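Local coordinates for adenosine kinase, putative (Trypanosoma brucei, PDB 3OTX), which probably phosphorylates adenosine, and related nucleoside analogues, to the monophosphates with ATP as donor, in purine salvage, at residues V280-P284 / R318-E322; I245-V250 / R261-F265; E115-G121 / G141-S147; R188-L193 / T256-G260. The protein carries 1 engineered substitution. All coordinates share one frame; numbering follows the deposited sequence.

Interaction 1: residues V280-P284 / R318-E322; sequences VETVP and RRCCE
Arg318 and Val283 carry the contact between helix 317-332 and strand 279-283, the outermost strand at one end of the large mixed sheet of this ribokinase-like (PfkB family) fold. The polar part is a salt bridge: NH1 of Arg318 donates to OE1 of Glu281 over 3.1 Å, with an N-H...O angle of 152°. The carboxylate and guanidinium are only 3° from coplanar, yet the pairing is single, since OE1 is approached on its anti lone pair, away from OE2. The same guanidinium lies beside the strand backbone, with CA of Val283 over one face and NH2 of Arg318 3.5 Å from CD of Pro284. What brings it there is an extended arginine chain, its CG opposite the backbone N (chi1 -164°), which carries the charged end beyond Val283. On the way it slides past the valine, CG of Arg318 lying 3.7 Å from CG2 of Val283. One turn further along the helix, CB of Cys321 touches both methyls of Val283, and CG of Glu322 meets CG1. In the second shell, Cys321 links Val283 to Thr272 of the adjoining strand 270-276, to Val264 of strand 262-267 beyond it and to Phe307 of helix 300-311. The carboxylate of Glu322 pairs within its own helix, OE2 receiving a nearly straight bond of 3.1 Å from NH1 of Arg319.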
loop_
_atom_site.group_PDB
_atom_site.type_symbol
_atom_site.label_atom_id
_atom_site.label_comp_id
_atom_site.label_asym_id
_atom_site.label_seq_id
_atom_site.Cartn_x
_atom_site.Cartn_y
_atom_site.Cartn_z
ATOM N N VAL A 280 15.517 -3.863 -18.364
ATOM C CA VAL A 280 15.567 -3.408 -16.990
ATOM C C VAL A 280 16.379 -2.124 -16.935
ATOM O O VAL A 280 17.468 -2.059 -17.512
ATOM C CB VAL A 280 16.229 -4.464 -16.089
ATOM C CG1 VAL A 280 16.269 -3.979 -14.650
ATOM C CG2 VAL A 280 15.478 -5.788 -16.176
ATOM N N GLU A 281 15.843 -1.115 -16.243
ATOM C CA GLU A 281 16.545 0.144 -16.024
ATOM C C GLU A 281 16.570 0.439 -14.530
ATOM O O GLU A 281 15.838 -0.164 -13.734
ATOM C CB GLU A 281 15.806 1.312 -16.664
ATOM C CG GLU A 281 15.324 1.139 -18.077
ATOM C CD GLU A 281 14.195 2.106 -18.381
ATOM O OE1 GLU A 281 14.336 3.309 -18.056
ATOM O OE2 GLU A 281 13.165 1.661 -18.930
ATOM N N THR A 282 17.418 1.385 -14.151
ATOM C CA THR A 282 17.408 1.882 -12.787
ATOM C C THR A 282 17.112 3.374 -12.820
ATOM O O THR A 282 17.557 4.098 -13.717
ATOM C CB THR A 282 18.734 1.593 -12.046
ATOM O OG1 THR A 282 19.830 2.047 -12.828
ATOM C CG2 THR A 282 18.909 0.088 -11.799
ATOM N N VAL A 283 16.329 3.810 -11.838
ATOM C CA VAL A 283 15.972 5.204 -11.695
ATOM C C VAL A 283 16.591 5.746 -10.401
ATOM O O VAL A 283 16.176 5.349 -9.303
ATOM C CB VAL A 283 14.442 5.355 -11.611
ATOM C CG1 VAL A 283 14.037 6.812 -11.572
ATOM C CG2 VAL A 283 13.757 4.628 -12.773
ATOM N N PRO A 284 17.558 6.670 -10.513
ATOM C CA PRO A 284 18.259 7.153 -9.307
ATOM C C PRO A 284 17.345 7.875 -8.347
ATOM O O PRO A 284 16.382 8.543 -8.749
ATOM C CB PRO A 284 19.304 8.117 -9.847
ATOM C CG PRO A 284 19.479 7.761 -11.277
ATOM C CD PRO A 284 18.227 7.114 -11.754
ATOM N N ARG A 318 9.337 5.760 -16.147
ATOM C CA ARG A 318 10.438 6.342 -15.411
ATOM C C ARG A 318 10.022 7.616 -14.651
ATOM O O ARG A 318 10.434 7.837 -13.490
ATOM C CB ARG A 318 11.598 6.611 -16.355
ATOM C CG ARG A 318 12.864 6.841 -15.652
ATOM C CD ARG A 318 14.005 6.736 -16.661
ATOM N NE ARG A 318 15.235 7.109 -15.991
ATOM C CZ ARG A 318 16.225 6.270 -15.733
ATOM N NH1 ARG A 318 16.146 5.005 -16.132
ATOM N NH2 ARG A 318 17.315 6.717 -15.122
ATOM N N ARG A 319 9.190 8.441 -15.289
ATOM C CA ARG A 319 8.626 9.633 -14.648
ATOM C C ARG A 319 7.708 9.291 -13.468
ATOM O O ARG A 319 7.655 10.050 -12.510
ATOM C CB ARG A 319 7.873 10.510 -15.672
ATOM C CG ARG A 319 7.357 11.858 -15.130
ATOM C CD ARG A 319 8.501 12.642 -14.498
ATOM N NE ARG A 319 8.107 13.931 -13.947
ATOM C CZ ARG A 319 8.914 14.736 -13.246
ATOM N NH1 ARG A 319 10.171 14.388 -13.009
ATOM N NH2 ARG A 319 8.468 15.901 -12.784
ATOM N N CYS A 320 6.984 8.187 -13.575
ATOM C CA CYS A 320 6.122 7.707 -12.492
ATOM C C CYS A 320 7.014 7.391 -11.287
ATOM O O CYS A 320 6.714 7.764 -10.143
ATOM C CB CYS A 320 5.327 6.475 -12.946
ATOM S SG CYS A 320 4.043 6.891 -14.170
ATOM N N CYS A 321 8.144 6.743 -11.561
ATOM C CA CYS A 321 9.153 6.474 -10.512
ATOM C C CYS A 321 9.747 7.748 -9.898
ATOM O O CYS A 321 9.846 7.872 -8.671
ATOM C CB CYS A 321 10.270 5.539 -11.028
ATOM S SG CYS A 321 9.737 3.882 -11.434
ATOM N N GLU A 322 10.162 8.701 -10.743
ATOM C CA GLU A 322 10.637 10.016 -10.283
ATOM C C GLU A 322 9.604 10.686 -9.378
ATOM O O GLU A 322 9.958 11.265 -8.355
ATOM C CB GLU A 322 11.029 10.917 -11.475
ATOM C CG GLU A 322 12.242 10.371 -12.228
ATOM C CD GLU A 322 12.443 10.999 -13.592
ATOM O OE1 GLU A 322 13.502 10.703 -14.179
ATOM O OE2 GLU A 322 11.579 11.791 -14.054
#

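Interaction 2: residues I245-V250 / R261-F265; sequences IARRAV and RVVVF
Apolar packing dominates where Val263 and Phe265 meet one side of helix 242-251. CG2 of Val263 touches two helix side chains, 3.6 Å from CB of Ala249 and 3.6 Å from CG2 of Val250, while its CG1 lies 4.0 Å from CB of Ala246. The two methyls are divided in this way because CG1 stands opposite the backbone N (chi1 -179°). Phe265 presents the CE2 corner of its ring: the backbone N of Ala246 lies at the ring edge, CB of Ala246 is 3.8 Å from CE2, and CG2 of Ile245 reaches the same atom obliquely. The alanines let the helix come close, its axis 7.8 Å from that of the strand.

The polar component lies at the other end. Arg261, bent at chi2 and chi3, folds CG against Val250 and donates from NH1 to the carbonyl O of Ala249 over 3.0 Å, a bent bond (134°). Its guanidinium also binds the carbonyls of Thr218, Val253 and Pro254, so several backbone oxygens hold this buried charge.

Helix and strand run nearly antiparallel, at 155°, as in the alpha-to-beta return of a beta-alpha-beta crossover, here leading into strand 262-267 of the Rossmann-like ribokinase core, just before ADP-binding Thr266.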
loop_
_atom_site.group_PDB
_atom_site.type_symbol
_atom_site.label_atom_id
_atom_site.label_comp_id
_atom_site.label_asym_id
_atom_site.label_seq_id
_atom_site.Cartn_x
_atom_site.Cartn_y
_atom_site.Cartn_z
ATOM N N ILE A 245 15.671 -10.422 -10.301
ATOM C CA ILE A 245 14.330 -10.748 -9.794
ATOM C C ILE A 245 13.262 -10.014 -10.595
ATOM O O ILE A 245 12.246 -10.610 -10.985
ATOM C CB ILE A 245 14.221 -10.480 -8.269
ATOM C CG1 ILE A 245 15.258 -11.331 -7.525
ATOM C CG2 ILE A 245 12.816 -10.806 -7.741
ATOM C CD1 ILE A 245 15.491 -10.913 -6.059
ATOM N N ALA A 246 13.481 -8.727 -10.851
ATOM C CA ALA A 246 12.561 -7.937 -11.673
ATOM C C ALA A 246 12.418 -8.496 -13.106
ATOM O O ALA A 246 11.290 -8.646 -13.594
ATOM C CB ALA A 246 12.949 -6.445 -11.680
ATOM N N ARG A 247 13.545 -8.821 -13.751
ATOM C CA ARG A 247 13.556 -9.424 -15.087
ATOM C C ARG A 247 12.677 -10.666 -15.096
ATOM O O ARG A 247 11.815 -10.838 -15.976
ATOM C CB ARG A 247 15.009 -9.798 -15.441
ATOM C CG ARG A 247 15.271 -10.272 -16.856
ATOM C CD ARG A 247 16.795 -10.301 -17.090
ATOM N NE ARG A 247 17.334 -8.952 -17.290
ATOM C CZ ARG A 247 18.237 -8.338 -16.521
ATOM N NH1 ARG A 247 18.781 -8.929 -15.454
ATOM N NH2 ARG A 247 18.614 -7.110 -16.841
ATOM N N ARG A 248 12.897 -11.539 -14.123
ATOM C CA ARG A 248 12.143 -12.796 -14.061
ATOM C C ARG A 248 10.645 -12.571 -13.710
ATOM O O ARG A 248 9.769 -13.324 -14.157
ATOM C CB ARG A 248 12.782 -13.771 -13.076
ATOM C CG ARG A 248 14.195 -14.184 -13.382
ATOM C CD ARG A 248 14.681 -15.165 -12.349
ATOM N NE ARG A 248 16.108 -15.438 -12.489
ATOM C CZ ARG A 248 16.761 -16.396 -11.845
ATOM N NH1 ARG A 248 16.111 -17.196 -11.005
ATOM N NH2 ARG A 248 18.061 -16.563 -12.045
ATOM N N ALA A 249 10.328 -11.564 -12.908
ATOM C CA ALA A 249 8.909 -11.319 -12.579
ATOM C C ALA A 249 8.189 -10.803 -13.806
ATOM O O ALA A 249 6.971 -10.936 -13.925
ATOM C CB ALA A 249 8.802 -10.308 -11.436
ATOM N N VAL A 250 8.941 -10.214 -14.728
ATOM C CA VAL A 250 8.348 -9.754 -15.972
ATOM C C VAL A 250 7.981 -10.944 -16.859
ATOM O O VAL A 250 6.848 -11.017 -17.351
ATOM C CB VAL A 250 9.251 -8.741 -16.721
ATOM C CG1 VAL A 250 8.786 -8.550 -18.171
ATOM C CG2 VAL A 250 9.273 -7.407 -15.958
ATOM N N ARG A 261 3.407 -6.224 -18.665
ATOM C CA ARG A 261 3.827 -6.406 -17.277
ATOM C C ARG A 261 4.992 -5.468 -16.935
ATOM O O ARG A 261 5.961 -5.358 -17.698
ATOM C CB ARG A 261 4.154 -7.909 -17.079
ATOM C CG ARG A 261 5.001 -8.316 -15.896
ATOM C CD ARG A 261 4.309 -8.178 -14.508
ATOM N NE ARG A 261 3.073 -8.979 -14.315
ATOM C CZ ARG A 261 2.996 -10.315 -14.280
ATOM N NH1 ARG A 261 4.060 -11.081 -14.497
ATOM N NH2 ARG A 261 1.817 -10.899 -14.063
ATOM N N VAL A 262 4.866 -4.769 -15.804
ATOM C CA VAL A 262 5.875 -3.827 -15.320
ATOM C C VAL A 262 6.216 -4.265 -13.897
ATOM O O VAL A 262 5.317 -4.606 -13.120
ATOM C CB VAL A 262 5.324 -2.368 -15.272
ATOM C CG1 VAL A 262 6.392 -1.340 -14.776
ATOM C CG2 VAL A 262 4.750 -1.956 -16.619
ATOM N N VAL A 263 7.494 -4.224 -13.535
ATOM C CA VAL A 263 7.889 -4.531 -12.176
ATOM C C VAL A 263 8.719 -3.359 -11.659
ATOM O O VAL A 263 9.630 -2.884 -12.346
ATOM C CB VAL A 263 8.658 -5.866 -12.108
ATOM C CG1 VAL A 263 9.065 -6.219 -10.699
ATOM C CG2 VAL A 263 7.798 -7.037 -12.686
ATOM N N VAL A 264 8.397 -2.890 -10.452
ATOM C CA VAL A 264 9.070 -1.730 -9.862
ATOM C C VAL A 264 9.502 -2.115 -8.454
ATOM O O VAL A 264 8.646 -2.380 -7.614
ATOM C CB VAL A 264 8.084 -0.546 -9.733
ATOM C CG1 VAL A 264 8.778 0.684 -9.114
ATOM C CG2 VAL A 264 7.469 -0.179 -11.094
ATOM N N PHE A 265 10.803 -2.131 -8.183
ATOM C CA PHE A 265 11.323 -2.477 -6.853
ATOM C C PHE A 265 12.151 -1.307 -6.333
ATOM O O PHE A 265 13.189 -0.950 -6.918
ATOM C CB PHE A 265 12.238 -3.718 -6.892
ATOM C CG PHE A 265 11.547 -5.002 -7.228
ATOM C CD1 PHE A 265 10.243 -5.246 -6.800
ATOM C CD2 PHE A 265 12.240 -5.998 -7.939
ATOM C CE1 PHE A 265 9.618 -6.468 -7.086
ATOM C CE2 PHE A 265 11.622 -7.221 -8.226
ATOM C CZ PHE A 265 10.308 -7.432 -7.800
#

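Interaction 3: residues E115-G121 / G141-S147; sequences EHTTKAG and GAANHLS
Glu115 and His145 bury the most surface here, with Ala142 next. The extended chain of Glu115 brings its carboxylate up to Ser147, which it grips twice: OE1 takes the backbone N-H of Ser147 on its syn lone pair (2.8 Å, 161°), and OE2 accepts from OG of Ser147 at 2.7 Å, the hydroxyl coming from the syn side but out of the carboxylate plane. A water donates to both OE2 of Glu115 and O of His145, adding a third link.

Lys119 lies across one face of the His145 ring. Its CB stands 3.9 Å from the imidazole centroid, in a CH-pi contact, and CD of Lys119 passes close to ND1. A second water at the ring edge joins ND1 of His145 to NZ of Lys119, while CB of Ala120 meets the ring obliquely.

CB of Ala142 fits between CG2 of Thr117 and the carbonyl O of Gly121, and that O accepts from N of Ala142 at 2.8 Å. Thr117 shapes this loop through an ST turn, its OG1 receiving the N-H of Lys119.

Ser147 is the N-cap of helix 148-151, its OG also bonded to N of His150. Glu115 therefore ties strand 111-116 to a side-chain-capped helix start.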
loop_
_atom_site.group_PDB
_atom_site.type_symbol
_atom_site.label_atom_id
_atom_site.label_comp_id
_atom_site.label_asym_id
_atom_site.label_seq_id
_atom_site.Cartn_x
_atom_site.Cartn_y
_atom_site.Cartn_z
ATOM N N GLU A 115 -17.646 0.068 3.447
ATOM C CA GLU A 115 -18.665 -0.711 4.112
ATOM C C GLU A 115 -18.653 -0.366 5.583
ATOM O O GLU A 115 -17.591 -0.084 6.101
ATOM C CB GLU A 115 -18.339 -2.200 3.935
ATOM C CG GLU A 115 -19.426 -3.134 4.482
ATOM C CD GLU A 115 -19.233 -4.573 4.087
ATOM O OE1 GLU A 115 -18.127 -4.930 3.638
ATOM O OE2 GLU A 115 -20.205 -5.372 4.279
ATOM N N HIS A 116 -19.805 -0.427 6.245
ATOM C CA HIS A 116 -19.841 -0.360 7.702
ATOM C C HIS A 116 -20.301 -1.686 8.224
ATOM O O HIS A 116 -21.236 -2.296 7.678
ATOM C CB HIS A 116 -20.802 0.706 8.232
ATOM C CG HIS A 116 -20.413 2.097 7.853
ATOM N ND1 HIS A 116 -19.837 2.983 8.740
ATOM C CD2 HIS A 116 -20.480 2.737 6.670
ATOM C CE1 HIS A 116 -19.591 4.123 8.118
ATOM N NE2 HIS A 116 -19.974 4.003 6.862
ATOM N N THR A 117 -19.628 -2.149 9.269
ATOM C CA THR A 117 -20.013 -3.393 9.937
ATOM C C THR A 117 -20.204 -3.136 11.432
ATOM O O THR A 117 -19.642 -2.174 11.994
ATOM C CB THR A 117 -18.959 -4.527 9.701
ATOM O OG1 THR A 117 -19.399 -5.747 10.325
ATOM C CG2 THR A 117 -17.598 -4.181 10.295
ATOM N N THR A 118 -21.000 -3.990 12.080
ATOM C CA THR A 118 -21.102 -3.957 13.525
ATOM C C THR A 118 -20.377 -5.162 14.150
ATOM O O THR A 118 -20.437 -5.386 15.372
ATOM C CB THR A 118 -22.586 -3.917 13.946
ATOM O OG1 THR A 118 -23.223 -5.130 13.525
ATOM C CG2 THR A 118 -23.306 -2.693 13.303
ATOM N N LYS A 119 -19.684 -5.931 13.319
ATOM C CA LYS A 119 -19.086 -7.194 13.771
ATOM C C LYS A 119 -17.766 -7.065 14.527
ATOM O O LYS A 119 -17.354 -7.992 15.244
ATOM C CB LYS A 119 -18.892 -8.133 12.586
ATOM C CG LYS A 119 -20.190 -8.600 11.937
ATOM C CD LYS A 119 -19.892 -9.371 10.666
ATOM C CE LYS A 119 -21.163 -9.961 10.070
ATOM N NZ LYS A 119 -21.002 -10.269 8.614
ATOM N N ALA A 120 -17.070 -5.952 14.302
ATOM C CA ALA A 120 -15.834 -5.646 14.984
ATOM C C ALA A 120 -15.650 -4.151 14.847
ATOM O O ALA A 120 -16.152 -3.541 13.892
ATOM C CB ALA A 120 -14.636 -6.374 14.331
ATOM N N GLY A 121 -14.889 -3.585 15.771
ATOM C CA GLY A 121 -14.551 -2.155 15.725
ATOM C C GLY A 121 -13.589 -1.902 14.575
ATOM O O GLY A 121 -12.991 -2.835 14.058
ATOM N N GLY A 141 -9.638 -5.876 12.595
ATOM C CA GLY A 141 -10.992 -5.580 13.086
ATOM C C GLY A 141 -11.994 -5.594 11.935
ATOM O O GLY A 141 -12.047 -6.557 11.139
ATOM N N ALA A 142 -12.745 -4.505 11.831
ATOM C CA ALA A 142 -13.758 -4.365 10.804
ATOM C C ALA A 142 -13.213 -4.645 9.395
ATOM O O ALA A 142 -13.953 -5.123 8.528
ATOM C CB ALA A 142 -14.352 -2.979 10.881
ATOM N N ALA A 143 -11.939 -4.328 9.136
ATOM C CA ALA A 143 -11.418 -4.462 7.775
ATOM C C ALA A 143 -11.484 -5.913 7.295
ATOM O O ALA A 143 -11.633 -6.178 6.109
ATOM C CB ALA A 143 -9.994 -3.890 7.654
ATOM N N ASN A 144 -11.429 -6.856 8.232
ATOM C CA ASN A 144 -11.452 -8.265 7.867
ATOM C C ASN A 144 -12.847 -8.757 7.512
ATOM O O ASN A 144 -13.006 -9.891 7.078
ATOM C CB ASN A 144 -10.924 -9.107 9.015
ATOM C CG ASN A 144 -10.363 -10.425 8.569
ATOM O OD1 ASN A 144 -10.605 -11.465 9.198
ATOM N ND2 ASN A 144 -9.599 -10.406 7.510
ATOM N N HIS A 145 -13.849 -7.916 7.711
ATOM C CA HIS A 145 -15.250 -8.272 7.432
ATOM C C HIS A 145 -15.795 -7.671 6.133
ATOM O O HIS A 145 -17.010 -7.736 5.877
ATOM C CB HIS A 145 -16.123 -7.838 8.615
ATOM C CG HIS A 145 -15.802 -8.573 9.879
ATOM N ND1 HIS A 145 -16.449 -9.737 10.238
ATOM C CD2 HIS A 145 -14.919 -8.316 10.873
ATOM C CE1 HIS A 145 -15.967 -10.171 11.390
ATOM N NE2 HIS A 145 -15.044 -9.322 11.801
ATOM N N LEU A 146 -14.921 -7.104 5.308
ATOM C CA LEU A 146 -15.342 -6.596 3.993
ATOM C C LEU A 146 -16.055 -7.738 3.224
ATOM O O LEU A 146 -15.508 -8.826 3.068
ATOM C CB LEU A 146 -14.141 -6.046 3.230
ATOM C CG LEU A 146 -14.426 -5.512 1.819
ATOM C CD1 LEU A 146 -15.354 -4.332 1.847
ATOM C CD2 LEU A 146 -13.103 -5.119 1.166
ATOM N N SER A 147 -17.307 -7.483 2.837
ATOM C CA SER A 147 -18.172 -8.545 2.295
ATOM C C SER A 147 -18.332 -8.561 0.763
ATOM O O SER A 147 -18.171 -7.536 0.075
ATOM C CB SER A 147 -19.561 -8.443 2.952
ATOM O OG SER A 147 -20.278 -7.318 2.460
HETATM O O HOH W 1 -19.531 -7.056 6.319
HETATM O O HOH W 2 -17.948 -10.989 8.306
#

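Interaction 4: residues R188-L193 / T256-G260; sequences REVDGL and TGTKG
Hydrogen bonds join Arg188 to Thr256 at one end of this surface contact. NH2 of Arg188 donates to OG1 of Thr256 over 2.8 Å in a nearly straight bond (167°) that lies in the guanidinium plane, and NH1 adds a weak second one to the same oxygen. The bend at chi2 (-77°) swings the guanidinium toward the loop, where the carbonyl O of Thr256 and CA of Gly257 come over one face. OG1 of Thr256 is bonded to O of Pro216 as well, which helps fix the hydroxyl.

At the other end the link is a long salt bridge: NZ of Lys259 is 3.5 Å from OD2 of Asp191, and it donates to the backbone O of Asp191 at 3.1 Å from above the carbonyl plane. A water bridges OG1 of Thr258 and, weakly, OD1 of Asp191.

The apolar part is the aliphatic chain of Lys259, whose CB lies 3.8 Å from CD2 of Leu193 and which runs on past O of Gly192.

Asp191, with positive phi, is the C-prime residue of the Schellman motif ending helix 177-189. Lysine and carboxylate thus meet at a helix C-terminus, where the ammonium would probably also be favoured by the carbonyl-rich helix end.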
loop_
_atom_site.group_PDB
_atom_site.type_symbol
_atom_site.label_atom_id
_atom_site.label_comp_id
_atom_site.label_asym_id
_atom_site.label_seq_id
_atom_site.Cartn_x
_atom_site.Cartn_y
_atom_site.Cartn_z
ATOM N N ARG A 188 -9.868 -5.770 -16.708
ATOM C CA ARG A 188 -9.887 -6.261 -18.097
ATOM C C ARG A 188 -11.096 -5.727 -18.869
ATOM O O ARG A 188 -10.954 -5.269 -20.001
ATOM C CB ARG A 188 -9.850 -7.793 -18.146
ATOM C CG ARG A 188 -8.573 -8.373 -17.518
ATOM C CD ARG A 188 -7.391 -8.214 -18.468
ATOM N NE ARG A 188 -6.169 -8.764 -17.889
ATOM C CZ ARG A 188 -5.861 -10.062 -17.835
ATOM N NH1 ARG A 188 -6.678 -10.988 -18.345
ATOM N NH2 ARG A 188 -4.737 -10.434 -17.255
ATOM N N GLU A 189 -12.264 -5.765 -18.226
ATOM C CA GLU A 189 -13.503 -5.276 -18.814
ATOM C C GLU A 189 -13.391 -3.845 -19.326
ATOM O O GLU A 189 -13.884 -3.535 -20.400
ATOM C CB GLU A 189 -14.679 -5.395 -17.820
ATOM C CG GLU A 189 -16.049 -4.885 -18.392
ATOM C CD GLU A 189 -17.164 -4.864 -17.327
ATOM O OE1 GLU A 189 -16.951 -5.315 -16.184
ATOM O OE2 GLU A 189 -18.287 -4.455 -17.657
ATOM N N VAL A 190 -12.768 -2.981 -18.523
ATOM C CA VAL A 190 -12.656 -1.573 -18.899
ATOM C C VAL A 190 -11.353 -1.210 -19.630
ATOM O O VAL A 190 -11.087 -0.032 -19.860
ATOM C CB VAL A 190 -12.851 -0.658 -17.653
ATOM C CG1 VAL A 190 -14.176 -0.968 -16.971
ATOM C CG2 VAL A 190 -11.716 -0.848 -16.665
ATOM N N ASP A 191 -10.561 -2.207 -20.035
ATOM C CA ASP A 191 -9.262 -1.961 -20.682
ATOM C C ASP A 191 -8.408 -1.031 -19.804
ATOM O O ASP A 191 -7.817 -0.064 -20.301
ATOM C CB ASP A 191 -9.415 -1.368 -22.087
ATOM C CG ASP A 191 -8.120 -1.430 -22.887
ATOM O OD1 ASP A 191 -7.329 -2.367 -22.658
ATOM O OD2 ASP A 191 -7.894 -0.552 -23.739
ATOM N N GLY A 192 -8.364 -1.363 -18.524
ATOM C CA GLY A 192 -7.652 -0.591 -17.482
ATOM C C GLY A 192 -6.370 -1.309 -17.130
ATOM O O GLY A 192 -5.840 -2.126 -17.916
ATOM N N LEU A 193 -5.854 -0.943 -15.966
ATOM C CA LEU A 193 -4.633 -1.498 -15.401
ATOM C C LEU A 193 -4.875 -1.993 -14.009
ATOM O O LEU A 193 -5.555 -1.334 -13.230
ATOM C CB LEU A 193 -3.559 -0.417 -15.330
ATOM C CG LEU A 193 -2.888 -0.461 -16.698
ATOM C CD1 LEU A 193 -2.818 0.899 -17.358
ATOM C CD2 LEU A 193 -1.552 -1.183 -16.617
ATOM N N THR A 256 -1.467 -12.787 -18.140
ATOM C CA THR A 256 -2.478 -12.956 -19.191
ATOM C C THR A 256 -3.015 -11.615 -19.703
ATOM O O THR A 256 -4.015 -11.572 -20.420
ATOM C CB THR A 256 -3.669 -13.802 -18.678
ATOM O OG1 THR A 256 -4.235 -13.213 -17.507
ATOM C CG2 THR A 256 -3.233 -15.244 -18.355
ATOM N N GLY A 257 -2.370 -10.514 -19.324
ATOM C CA GLY A 257 -2.836 -9.202 -19.760
ATOM C C GLY A 257 -2.250 -8.741 -21.079
ATOM O O GLY A 257 -1.433 -9.425 -21.685
ATOM N N THR A 258 -2.668 -7.547 -21.497
ATOM C CA THR A 258 -2.276 -6.988 -22.780
ATOM C C THR A 258 -1.569 -5.642 -22.649
ATOM O O THR A 258 -0.905 -5.206 -23.608
ATOM C CB THR A 258 -3.491 -6.822 -23.721
ATOM O OG1 THR A 258 -4.457 -5.980 -23.093
ATOM C CG2 THR A 258 -4.133 -8.171 -24.036
ATOM N N LYS A 259 -1.709 -4.989 -21.481
ATOM C CA LYS A 259 -1.087 -3.662 -21.263
ATOM C C LYS A 259 0.429 -3.747 -21.154
ATOM O O LYS A 259 1.111 -2.796 -21.494
ATOM C CB LYS A 259 -1.624 -2.962 -20.002
ATOM C CG LYS A 259 -3.098 -2.534 -20.053
ATOM C CD LYS A 259 -3.329 -1.361 -20.994
ATOM C CE LYS A 259 -4.804 -1.073 -21.083
ATOM N NZ LYS A 259 -5.068 0.212 -21.762
ATOM N N GLY A 260 0.933 -4.874 -20.658
ATOM C CA GLY A 260 2.370 -5.128 -20.544
ATOM C C GLY A 260 2.666 -5.199 -19.059
ATOM O O GLY A 260 2.206 -4.356 -18.279
HETATM O O HOH W 3 -4.271 -3.357 -23.525
#

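In the fold
The four contacts illustrate how an alpha/beta fold is secured, from the buried helix-strand packing of interaction 2 to surface links. Along the chain, interaction 3 comes first, interactions 4 and 2 interleave, adjoining at Gly260 and Arg261, and interaction 1 comes last. Interactions 1, 2 and 3 reach the same ten-stranded sheet. Interactions 1 and 2, with centres about 13 Å apart, touch through Val280-Arg247 and Cys321-Val264. They lie toward the ADP site, the side chains of Cys321 and Phe265 each about 8 Å from bis(adenosine)-5'-pentaphosphate; interaction 3 lies across the chain's centre, about 38 Å from interaction 1 between centres. Interaction 4 joins the end of helix 177-189 and the turn after it to the loop before strand 262-267.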